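Local coordinates for octenoyl-coa reductase/carboxylase (Streptomyces sp., PDB 4A0S), which catalyses the NADPH-dependent reductive carboxylation of 2-octenoyl-CoA, which supplies an unusual extender unit for polyketide (cinnabaramide) biosynthesis, at residues V67-V79 and V400-M414. Residues are numbered along the deposited sequence; the frame is centred on the assembly and turned at random.
With NAP (NADP nicotinamide-adenine-dinucleotide phosphate), chain F.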
ATOM      1  N   VAL A  67      19.192  -7.191  31.134  1.00 14.97           N
ATOM      2  CA  VAL A  67      17.905  -7.441  31.745  1.00 15.02           C
ATOM      3  C   VAL A  67      18.087  -8.607  32.698  1.00 15.37           C
ATOM      4  O   VAL A  67      18.681  -9.603  32.308  1.00 15.40           O
ATOM      5  CB  VAL A  67      16.869  -7.838  30.661  1.00 14.68           C
ATOM      6  CG1 VAL A  67      15.539  -8.268  31.279  1.00 14.79           C
ATOM      7  CG2 VAL A  67      16.674  -6.695  29.690  1.00 14.40           C
ATOM      8  N   ALA A  68      17.617  -8.455  33.943  1.00 15.71           N
ATOM      9  CA  ALA A  68      17.462  -9.593  34.850  1.00 16.09           C
ATOM     10  C   ALA A  68      16.196 -10.253  34.358  1.00 15.88           C
ATOM     11  O   ALA A  68      15.114  -9.706  34.511  1.00 15.83           O
ATOM     12  CB  ALA A  68      17.291  -9.136  36.306  1.00 16.75           C
ATOM     13  N   VAL A  69      16.343 -11.411  33.732  1.00 15.80           N
ATOM     14  CA  VAL A  69      15.226 -12.061  33.079  1.00 15.61           C
ATOM     15  C   VAL A  69      14.356 -12.788  34.101  1.00 15.99           C
ATOM     16  O   VAL A  69      14.809 -13.709  34.783  1.00 16.36           O
ATOM     17  CB  VAL A  69      15.704 -13.053  32.019  1.00 15.47           C
ATOM     18  CG1 VAL A  69      14.512 -13.723  31.351  1.00 15.35           C
ATOM     19  CG2 VAL A  69      16.572 -12.351  30.986  1.00 15.17           C
ATOM     20  N   MET A  70      13.097 -12.393  34.170  1.00 15.95           N
ATOM     21  CA  MET A  70      12.192 -12.980  35.138  1.00 16.35           C
ATOM     22  C   MET A  70      11.585 -14.255  34.608  1.00 16.36           C
ATOM     23  O   MET A  70      11.500 -15.250  35.316  1.00 16.76           O
ATOM     24  CB  MET A  70      11.131 -11.961  35.524  1.00 16.53           C
ATOM     25  CG  MET A  70      11.720 -10.845  36.383  1.00 18.18           C
ATOM     26  SD  MET A  70      12.381 -11.465  37.948  1.00 20.93           S
ATOM     27  CE  MET A  70      10.856 -11.798  38.797  1.00 23.17           C
ATOM     28  N   ALA A  71      11.203 -14.218  33.337  1.00 15.98           N
ATOM     29  CA  ALA A  71      10.610 -15.345  32.670  1.00 16.00           C
ATOM     30  C   ALA A  71      10.910 -15.212  31.186  1.00 15.59           C
ATOM     31  O   ALA A  71      11.139 -14.104  30.680  1.00 15.28           O
ATOM     32  CB  ALA A  71       9.110 -15.365  32.911  1.00 16.18           C
ATOM     33  N   SER A  72      10.892 -16.341  30.501  1.00 15.66           N
ATOM     34  CA  SER A  72      11.128 -16.390  29.083  1.00 15.39           C
ATOM     35  C   SER A  72      10.124 -17.406  28.569  1.00 15.58           C
ATOM     36  O   SER A  72       9.128 -17.700  29.249  1.00 15.82           O
ATOM     37  CB  SER A  72      12.574 -16.817  28.834  1.00 15.41           C
ATOM     38  OG  SER A  72      12.908 -16.776  27.466  1.00 15.77           O
ATOM     39  N   SER A  73      10.337 -17.922  27.365  1.00 15.52           N
ATOM     40  CA  SER A  73       9.438 -18.934  26.861  1.00 15.78           C
ATOM     41  C   SER A  73      10.225 -19.845  25.953  1.00 15.90           C
ATOM     42  O   SER A  73      11.308 -19.473  25.459  1.00 15.71           O
ATOM     43  CB  SER A  73       8.298 -18.287  26.072  1.00 15.64           C
ATOM     44  OG  SER A  73       8.748 -17.917  24.782  1.00 15.42           O
ATOM     45  N   ILE A  74       9.687 -21.033  25.714  1.00 16.26           N
ATOM     46  CA  ILE A  74      10.227 -21.848  24.641  1.00 16.44           C
ATOM     47  C   ILE A  74       9.599 -21.364  23.348  1.00 16.29           C
ATOM     48  O   ILE A  74       8.369 -21.183  23.262  1.00 16.33           O
ATOM     49  CB  ILE A  74       9.947 -23.351  24.837  1.00 16.99           C
ATOM     50  CG1 ILE A  74      10.418 -23.786  26.215  1.00 17.21           C
ATOM     51  CG2 ILE A  74      10.628 -24.163  23.734  1.00 17.25           C
ATOM     52  CD1 ILE A  74      11.910 -23.605  26.426  1.00 17.34           C
ATOM     53  N   ASN A  75      10.459 -21.104  22.373  1.00 16.17           N
ATOM     54  CA  ASN A  75      10.018 -20.853  21.036  1.00 16.17           C
ATOM     55  C   ASN A  75      10.489 -21.970  20.186  1.00 16.58           C
ATOM     56  O   ASN A  75      11.378 -22.726  20.579  1.00 16.80           O
ATOM     57  CB  ASN A  75      10.558 -19.521  20.543  1.00 15.76           C
ATOM     58  CG  ASN A  75       9.747 -18.397  21.062  1.00 15.47           C
ATOM     59  OD1 ASN A  75       8.631 -18.185  20.606  1.00 15.54           O
ATOM     60  ND2 ASN A  75      10.253 -17.721  22.074  1.00 15.22           N
ATOM     61  N   TYR A  76       9.891 -22.104  19.018  1.00 16.79           N
ATOM     62  CA  TYR A  76      10.321 -23.190  18.215  1.00 17.86           C
ATOM     63  C   TYR A  76      11.778 -23.009  17.847  1.00 17.67           C
ATOM     64  O   TYR A  76      12.492 -23.983  17.741  1.00 17.61           O
ATOM     65  CB  TYR A  76       9.403 -23.471  17.023  1.00 18.41           C
ATOM     66  CG  TYR A  76       9.321 -24.955  16.802  1.00 21.24           C
ATOM     67  CD1 TYR A  76      10.403 -25.643  16.264  1.00 23.19           C
ATOM     68  CD2 TYR A  76       8.206 -25.686  17.188  1.00 23.14           C
ATOM     69  CE1 TYR A  76      10.380 -27.014  16.079  1.00 26.34           C
ATOM     70  CE2 TYR A  76       8.168 -27.083  17.006  1.00 25.62           C
ATOM     71  CZ  TYR A  76       9.274 -27.736  16.453  1.00 26.45           C
ATOM     72  OH  TYR A  76       9.281 -29.102  16.222  1.00 26.19           O
ATOM     73  N   ASN A  77      12.230 -21.762  17.701  1.00 17.40           N
ATOM     74  CA  ASN A  77      13.627 -21.552  17.338  1.00 17.93           C
ATOM     75  C   ASN A  77      14.588 -22.068  18.418  1.00 18.05           C
ATOM     76  O   ASN A  77      15.716 -22.460  18.110  1.00 18.23           O
ATOM     77  CB  ASN A  77      13.942 -20.101  16.916  1.00 17.70           C
ATOM     78  CG  ASN A  77      13.832 -19.094  18.071  1.00 19.04           C
ATOM     79  OD1 ASN A  77      13.371 -19.413  19.157  1.00 21.86           O
ATOM     80  ND2 ASN A  77      14.264 -17.859  17.822  1.00 19.60           N
ATOM     81  N   THR A  78      14.108 -22.093  19.660  1.00 17.91           N
ATOM     82  CA  THR A  78      14.835 -22.678  20.780  1.00 18.45           C
ATOM     83  C   THR A  78      15.035 -24.151  20.506  1.00 19.36           C
ATOM     84  O   THR A  78      16.142 -24.670  20.649  1.00 20.15           O
ATOM     85  CB  THR A  78      14.067 -22.492  22.113  1.00 18.26           C
ATOM     86  OG1 THR A  78      13.612 -21.134  22.210  1.00 18.10           O
ATOM     87  CG2 THR A  78      14.964 -22.847  23.330  1.00 18.06           C
ATOM     88  N   VAL A  79      13.951 -24.818  20.115  1.00 19.76           N
ATOM     89  CA  VAL A  79      13.984 -26.199  19.648  1.00 20.71           C
ATOM     90  C   VAL A  79      14.911 -26.383  18.443  1.00 21.21           C
ATOM     91  O   VAL A  79      15.754 -27.274  18.469  1.00 21.52           O
ATOM     92  CB  VAL A  79      12.570 -26.711  19.291  1.00 20.91           C
ATOM     93  CG1 VAL A  79      12.620 -28.139  18.754  1.00 22.22           C
ATOM     94  CG2 VAL A  79      11.633 -26.592  20.493  1.00 20.49           C
ATOM     95  N   VAL A 400       7.734 -28.685  23.681  1.00 19.90           N
ATOM     96  CA  VAL A 400       7.465 -28.005  22.420  1.00 19.81           C
ATOM     97  C   VAL A 400       7.975 -28.807  21.234  1.00 19.98           C
ATOM     98  O   VAL A 400       7.280 -28.950  20.241  1.00 19.82           O
ATOM     99  CB  VAL A 400       8.053 -26.577  22.399  1.00 19.45           C
ATOM    100  CG1 VAL A 400       7.926 -25.952  20.980  1.00 19.26           C
ATOM    101  CG2 VAL A 400       7.343 -25.730  23.433  1.00 18.82           C
ATOM    102  N   GLN A 401       9.182 -29.349  21.358  1.00 20.38           N
ATOM    103  CA  GLN A 401       9.703 -30.237  20.324  1.00 21.14           C
ATOM    104  C   GLN A 401       8.748 -31.378  19.992  1.00 21.45           C
ATOM    105  O   GLN A 401       8.546 -31.703  18.828  1.00 21.64           O
ATOM    106  CB  GLN A 401      11.060 -30.805  20.712  1.00 21.25           C
ATOM    107  CG  GLN A 401      11.657 -31.639  19.584  1.00 21.98           C
ATOM    108  CD  GLN A 401      13.011 -32.168  19.927  1.00 21.20           C
ATOM    109  OE1 GLN A 401      13.297 -32.446  21.073  1.00 21.65           O
ATOM    110  NE2 GLN A 401      13.856 -32.322  18.923  1.00 22.68           N
ATOM    111  N   THR A 402       8.164 -31.980  21.022  1.00 21.97           N
ATOM    112  CA  THR A 402       7.324 -33.153  20.832  1.00 23.09           C
ATOM    113  C   THR A 402       5.855 -32.756  20.648  1.00 23.15           C
ATOM    114  O   THR A 402       4.972 -33.601  20.670  1.00 23.27           O
ATOM    115  CB  THR A 402       7.489 -34.139  21.992  1.00 23.39           C
ATOM    116  OG1 THR A 402       7.231 -33.448  23.211  1.00 24.33           O
ATOM    117  CG2 THR A 402       8.914 -34.681  22.031  1.00 23.56           C
ATOM    118  N   SER A 403       5.619 -31.457  20.460  1.00 22.82           N
ATOM    119  CA  SER A 403       4.302 -30.914  20.165  1.00 23.18           C
ATOM    120  C   SER A 403       3.271 -31.325  21.217  1.00 23.40           C
ATOM    121  O   SER A 403       2.111 -31.590  20.898  1.00 23.35           O
ATOM    122  CB  SER A 403       3.877 -31.280  18.733  1.00 23.42           C
ATOM    123  OG  SER A 403       2.607 -30.731  18.389  1.00 26.59           O
ATOM    124  N   ARG A 404       3.695 -31.331  22.478  1.00 23.04           N
ATOM    125  CA  ARG A 404       2.830 -31.735  23.572  1.00 23.34           C
ATOM    126  C   ARG A 404       2.145 -30.546  24.216  1.00 22.90           C
ATOM    127  O   ARG A 404       1.330 -30.710  25.126  1.00 23.38           O
ATOM    128  CB  ARG A 404       3.626 -32.506  24.623  1.00 23.94           C
ATOM    129  CG  ARG A 404       4.011 -33.926  24.191  1.00 24.79           C
ATOM    130  CD  ARG A 404       4.860 -34.601  25.259  1.00 26.29           C
ATOM    131  NE  ARG A 404       4.132 -34.797  26.509  1.00 26.59           N
ATOM    132  CZ  ARG A 404       3.222 -35.743  26.709  1.00 27.65           C
ATOM    133  NH1 ARG A 404       2.907 -36.579  25.732  1.00 28.65           N
ATOM    134  NH2 ARG A 404       2.606 -35.846  27.883  1.00 27.55           N
ATOM    135  N   GLN A 405       2.491 -29.348  23.748  1.00 21.87           N
ATOM    136  CA  GLN A 405       1.913 -28.127  24.265  1.00 20.92           C
ATOM    137  C   GLN A 405       0.871 -27.526  23.321  1.00 20.43           C
ATOM    138  O   GLN A 405       0.829 -27.830  22.145  1.00 20.04           O
ATOM    139  CB  GLN A 405       3.023 -27.106  24.484  1.00 20.65           C
ATOM    140  CG  GLN A 405       3.283 -26.166  23.318  1.00 19.87           C
ATOM    141  CD  GLN A 405       3.898 -26.831  22.090  1.00 20.06           C
ATOM    142  OE1 GLN A 405       4.127 -28.039  22.049  1.00 20.54           O
ATOM    143  NE2 GLN A 405       4.177 -26.022  21.082  1.00 18.44           N
ATOM    144  N   VAL A 406       0.023 -26.682  23.874  1.00 19.69           N
ATOM    145  CA  VAL A 406      -0.711 -25.741  23.069  1.00 19.44           C
ATOM    146  C   VAL A 406      -0.265 -24.381  23.572  1.00 18.93           C
ATOM    147  O   VAL A 406       0.246 -24.267  24.702  1.00 19.05           O
ATOM    148  CB  VAL A 406      -2.236 -25.942  23.187  1.00 19.44           C
ATOM    149  CG1 VAL A 406      -2.590 -27.333  22.711  1.00 19.85           C
ATOM    150  CG2 VAL A 406      -2.720 -25.707  24.636  1.00 19.53           C
ATOM    151  N   GLY A 407      -0.422 -23.362  22.733  1.00 18.44           N
ATOM    152  CA  GLY A 407      -0.026 -22.036  23.112  1.00 18.02           C
ATOM    153  C   GLY A 407       1.449 -21.987  23.416  1.00 17.91           C
ATOM    154  O   GLY A 407       2.271 -22.509  22.664  1.00 17.88           O
ATOM    155  N   LYS A 408       1.770 -21.370  24.543  1.00 17.88           N
ATOM    156  CA  LYS A 408       3.128 -21.037  24.868  1.00 17.76           C
ATOM    157  C   LYS A 408       3.526 -21.648  26.188  1.00 17.99           C
ATOM    158  O   LYS A 408       2.788 -21.593  27.172  1.00 18.15           O
ATOM    159  CB  LYS A 408       3.294 -19.522  24.975  1.00 17.51           C
ATOM    160  CG  LYS A 408       3.268 -18.752  23.658  1.00 17.25           C
ATOM    161  CD  LYS A 408       4.460 -19.030  22.754  1.00 17.15           C
ATOM    162  CE  LYS A 408       5.772 -18.804  23.475  1.00 17.13           C
ATOM    163  NZ  LYS A 408       6.927 -18.913  22.562  1.00 17.04           N
ATOM    164  N   VAL A 409       4.717 -22.206  26.190  1.00 18.04           N
ATOM    165  CA  VAL A 409       5.310 -22.714  27.402  1.00 18.26           C
ATOM    166  C   VAL A 409       6.253 -21.663  27.930  1.00 18.11           C
ATOM    167  O   VAL A 409       7.244 -21.334  27.297  1.00 17.95           O
ATOM    168  CB  VAL A 409       6.078 -24.011  27.170  1.00 18.46           C
ATOM    169  CG1 VAL A 409       6.643 -24.501  28.514  1.00 18.73           C
ATOM    170  CG2 VAL A 409       5.156 -25.057  26.603  1.00 18.65           C
ATOM    171  N   ALA A 410       5.919 -21.127  29.091  1.00 18.19           N
ATOM    172  CA  ALA A 410       6.741 -20.134  29.717  1.00 18.11           C
ATOM    173  C   ALA A 410       7.839 -20.837  30.473  1.00 18.33           C
ATOM    174  O   ALA A 410       7.687 -21.991  30.897  1.00 18.59           O
ATOM    175  CB  ALA A 410       5.905 -19.300  30.663  1.00 18.17           C
ATOM    176  N   VAL A 411       8.938 -20.127  30.653  1.00 18.24           N
ATOM    177  CA  VAL A 411      10.001 -20.593  31.517  1.00 18.48           C
ATOM    178  C   VAL A 411      10.285 -19.472  32.492  1.00 18.84           C
ATOM    179  O   VAL A 411      10.611 -18.350  32.090  1.00 18.27           O
ATOM    180  CB  VAL A 411      11.279 -20.987  30.711  1.00 18.63           C
ATOM    181  CG1 VAL A 411      12.422 -21.367  31.629  1.00 18.89           C
ATOM    182  CG2 VAL A 411      10.991 -22.143  29.752  1.00 18.47           C
ATOM    183  N   LEU A 412      10.135 -19.763  33.776  1.00 19.32           N
ATOM    184  CA  LEU A 412      10.588 -18.841  34.791  1.00 19.59           C
ATOM    185  C   LEU A 412      12.099 -18.886  34.740  1.00 19.85           C
ATOM    186  O   LEU A 412      12.694 -19.949  34.559  1.00 20.17           O
ATOM    187  CB  LEU A 412      10.100 -19.249  36.183  1.00 20.16           C
ATOM    188  CG  LEU A 412       8.593 -19.342  36.373  1.00 20.15           C
ATOM    189  CD1 LEU A 412       8.248 -20.009  37.726  1.00 21.82           C
ATOM    190  CD2 LEU A 412       7.913 -17.980  36.190  1.00 20.10           C
ATOM    191  N   CYS A 413      12.722 -17.727  34.860  1.00 19.62           N
ATOM    192  CA  CYS A 413      14.158 -17.686  34.854  1.00 19.87           C
ATOM    193  C   CYS A 413      14.576 -17.261  36.229  1.00 20.37           C
ATOM    194  O   CYS A 413      14.756 -18.105  37.112  1.00 20.91           O
ATOM    195  CB  CYS A 413      14.648 -16.744  33.764  1.00 19.48           C
ATOM    196  SG  CYS A 413      14.169 -17.381  32.159  1.00 19.10           S
ATOM    197  N   MET A 414      14.687 -15.962  36.434  1.00 20.14           N
ATOM    198  CA  MET A 414      14.978 -15.467  37.752  1.00 21.07           C
ATOM    199  C   MET A 414      13.742 -15.483  38.650  1.00 21.15           C
ATOM    200  O   MET A 414      13.881 -15.599  39.858  1.00 21.54           O
ATOM    201  CB  MET A 414      15.586 -14.077  37.683  1.00 20.78           C
ATOM    202  CG  MET A 414      16.352 -13.686  38.925  1.00 22.65           C
ATOM    203  SD  MET A 414      16.971 -12.028  38.692  1.00 23.32           S
ATOM    204  CE  MET A 414      18.496 -12.397  37.811  1.00 21.11           C
TER
HETATM  205  PA  NAP F1447       4.481 -24.368  18.135  1.00  5.60           P
HETATM  206  O1A NAP F1447       4.009 -23.580  19.414  1.00  7.99           O
HETATM  207  O2A NAP F1447       5.085 -25.722  18.364  1.00  7.57           O
HETATM  208  O5B NAP F1447       3.229 -24.527  17.255  1.00  8.14           O
HETATM  209  C5B NAP F1447       3.418 -25.085  15.970  1.00  9.24           C
HETATM  210  C4B NAP F1447       2.092 -25.713  15.572  1.00  8.98           C
HETATM  211  O4B NAP F1447       2.294 -26.228  14.248  1.00  7.77           O
HETATM  212  C3B NAP F1447       1.687 -26.901  16.470  1.00  7.70           C
HETATM  213  O3B NAP F1447       0.527 -26.484  17.161  1.00  8.15           O
HETATM  214  C2B NAP F1447       1.241 -27.979  15.495  1.00  8.37           C
HETATM  215  O2B NAP F1447      -0.139 -27.858  15.155  1.00  8.43           O
HETATM  216  C1B NAP F1447       2.029 -27.702  14.265  1.00  8.36           C
HETATM  217  N9A NAP F1447       3.340 -28.387  14.394  1.00 13.12           N
HETATM  218  C8A NAP F1447       4.068 -28.632  15.496  1.00 16.20           C
HETATM  219  N7A NAP F1447       5.215 -29.242  15.169  1.00 13.35           N
HETATM  220  C5A NAP F1447       5.193 -29.374  13.851  1.00 14.95           C
HETATM  221  C6A NAP F1447       6.074 -29.943  12.965  1.00 14.65           C
HETATM  222  N6A NAP F1447       7.220 -30.458  13.409  1.00 16.70           N
HETATM  223  N1A NAP F1447       5.766 -29.924  11.678  1.00 12.42           N
HETATM  224  C2A NAP F1447       4.639 -29.372  11.238  1.00 11.40           C
HETATM  225  N3A NAP F1447       3.754 -28.841  12.052  1.00 13.73           N
HETATM  226  C4A NAP F1447       4.022 -28.832  13.361  1.00 13.93           C
HETATM  227  O3  NAP F1447       5.518 -23.490  17.288  1.00  5.52           O
HETATM  228  PN  NAP F1447       5.257 -21.957  16.883  1.00  3.29           P
HETATM  229  O1N NAP F1447       5.963 -21.182  18.051  1.00  3.54           O
HETATM  230  O2N NAP F1447       3.819 -21.634  16.572  1.00  4.92           O
HETATM  231  O5D NAP F1447       6.207 -21.919  15.600  1.00  2.78           O
HETATM  232  C5D NAP F1447       5.716 -22.622  14.463  1.00  2.00           C
HETATM  233  C4D NAP F1447       6.749 -22.412  13.393  1.00  3.10           C
HETATM  234  O4D NAP F1447       6.857 -20.957  13.207  1.00  8.66           O
HETATM  235  C3D NAP F1447       8.148 -22.875  13.802  1.00  8.53           C
HETATM  236  O3D NAP F1447       8.672 -23.448  12.586  1.00 10.58           O
HETATM  237  C2D NAP F1447       8.872 -21.598  14.170  1.00  6.73           C
HETATM  238  O2D NAP F1447      10.298 -21.710  13.951  1.00 10.19           O
HETATM  239  C1D NAP F1447       8.285 -20.695  13.103  1.00  7.52           C
HETATM  240  N1N NAP F1447       8.291 -19.360  13.651  1.00  7.99           N
HETATM  241  C2N NAP F1447       8.814 -18.363  12.855  1.00  6.94           C
HETATM  242  C3N NAP F1447       8.800 -17.105  13.388  1.00  7.02           C
HETATM  243  C7N NAP F1447       9.375 -16.040  12.537  1.00  4.75           C
HETATM  244  O7N NAP F1447       9.737 -16.254  11.376  1.00  7.85           O
HETATM  245  N7N NAP F1447       9.489 -14.903  13.170  1.00  2.01           N
HETATM  246  C4N NAP F1447       8.290 -16.829  14.660  1.00  8.98           C
HETATM  247  C5N NAP F1447       7.749 -17.818  15.463  1.00  8.81           C
HETATM  248  C6N NAP F1447       7.745 -19.102  14.944  1.00  9.99           C
HETATM  249  P2B NAP F1447      -0.794 -29.163  14.478  1.00 12.20           P
HETATM  250  O1X NAP F1447      -2.344 -28.729  14.729  1.00 12.30           O
HETATM  251  O2X NAP F1447      -0.472 -29.214  12.900  1.00 15.96           O
HETATM  252  O3X NAP F1447      -0.242 -30.271  15.342  1.00 11.34           O
HETATM  253  O   HOH W   1       6.212 -22.482  24.094  1.00  2.00           O
HETATM  254  O   HOH W   2       7.246 -30.767  16.946  1.00  5.69           O
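Ala68 CB meets the sulfur end of Met414, with SD at 3.8 Å. Val69 O accepts the backbone N of Met414. Val69 CG1, anti to the backbone N (chi1 180°), lies against Cys413 SG. Met70 O takes the N-H of Cys413. Strand 64-73 carries a classic beta bulge here, with Met70 and Ala71 together opposite Ser118 of the neighbouring strand. Ala71 and Leu412 form a non-hydrogen-bonded antiparallel pair. Ser72 and Val411 follow as a hydrogen-bonded pair: Ser72 N to Val411 O is 2.6 Å, and Val411 N returns to Ser72 O. The Ser72 hydroxyl turns elsewhere, to Asp116 O. This pairing joins the GroES-like part of a medium-chain dehydrogenase/reductase fold to the chain returning from the Rossmann part. At Ser73, OG receives Lys408 NZ at 3.0 Å and also bonds Asp116 OD1. Ile74 N donates to Val409 O. Ile74 O is gripped twice, by Lys408 NZ at 2.8 Å and by a water that also accepts Val409 N. The Ile74 side chain packs CD1 on Val411 CG2, while its CG2 touches Val400 CG2. The Lys408 chain, bent at chi2 and chi3 (-67° and -54°), curls its ammonium back to the oxygens of Ser73 and Ile74, with Asn75 OD1 2.7 Å from NZ. Asn75 ND2 bonds Asp116 OD1. With an alanine in place of Lys408, Ser73 OG and Ile74 O are likely to lose this donor. Tyr76 touches both Val400 and NADP: its CD2 is 3.8 Å from Val400 CG1, and the ring edge faces phosphate oxygen O2A in plane. Gln405 NE2 donates to that same O2A at 2.9 Å. A second water links Tyr76 OH to Gln401 O. Val79 CG1 rests on Gln401 CB and CG, and its CG2 reaches Val400 CG1.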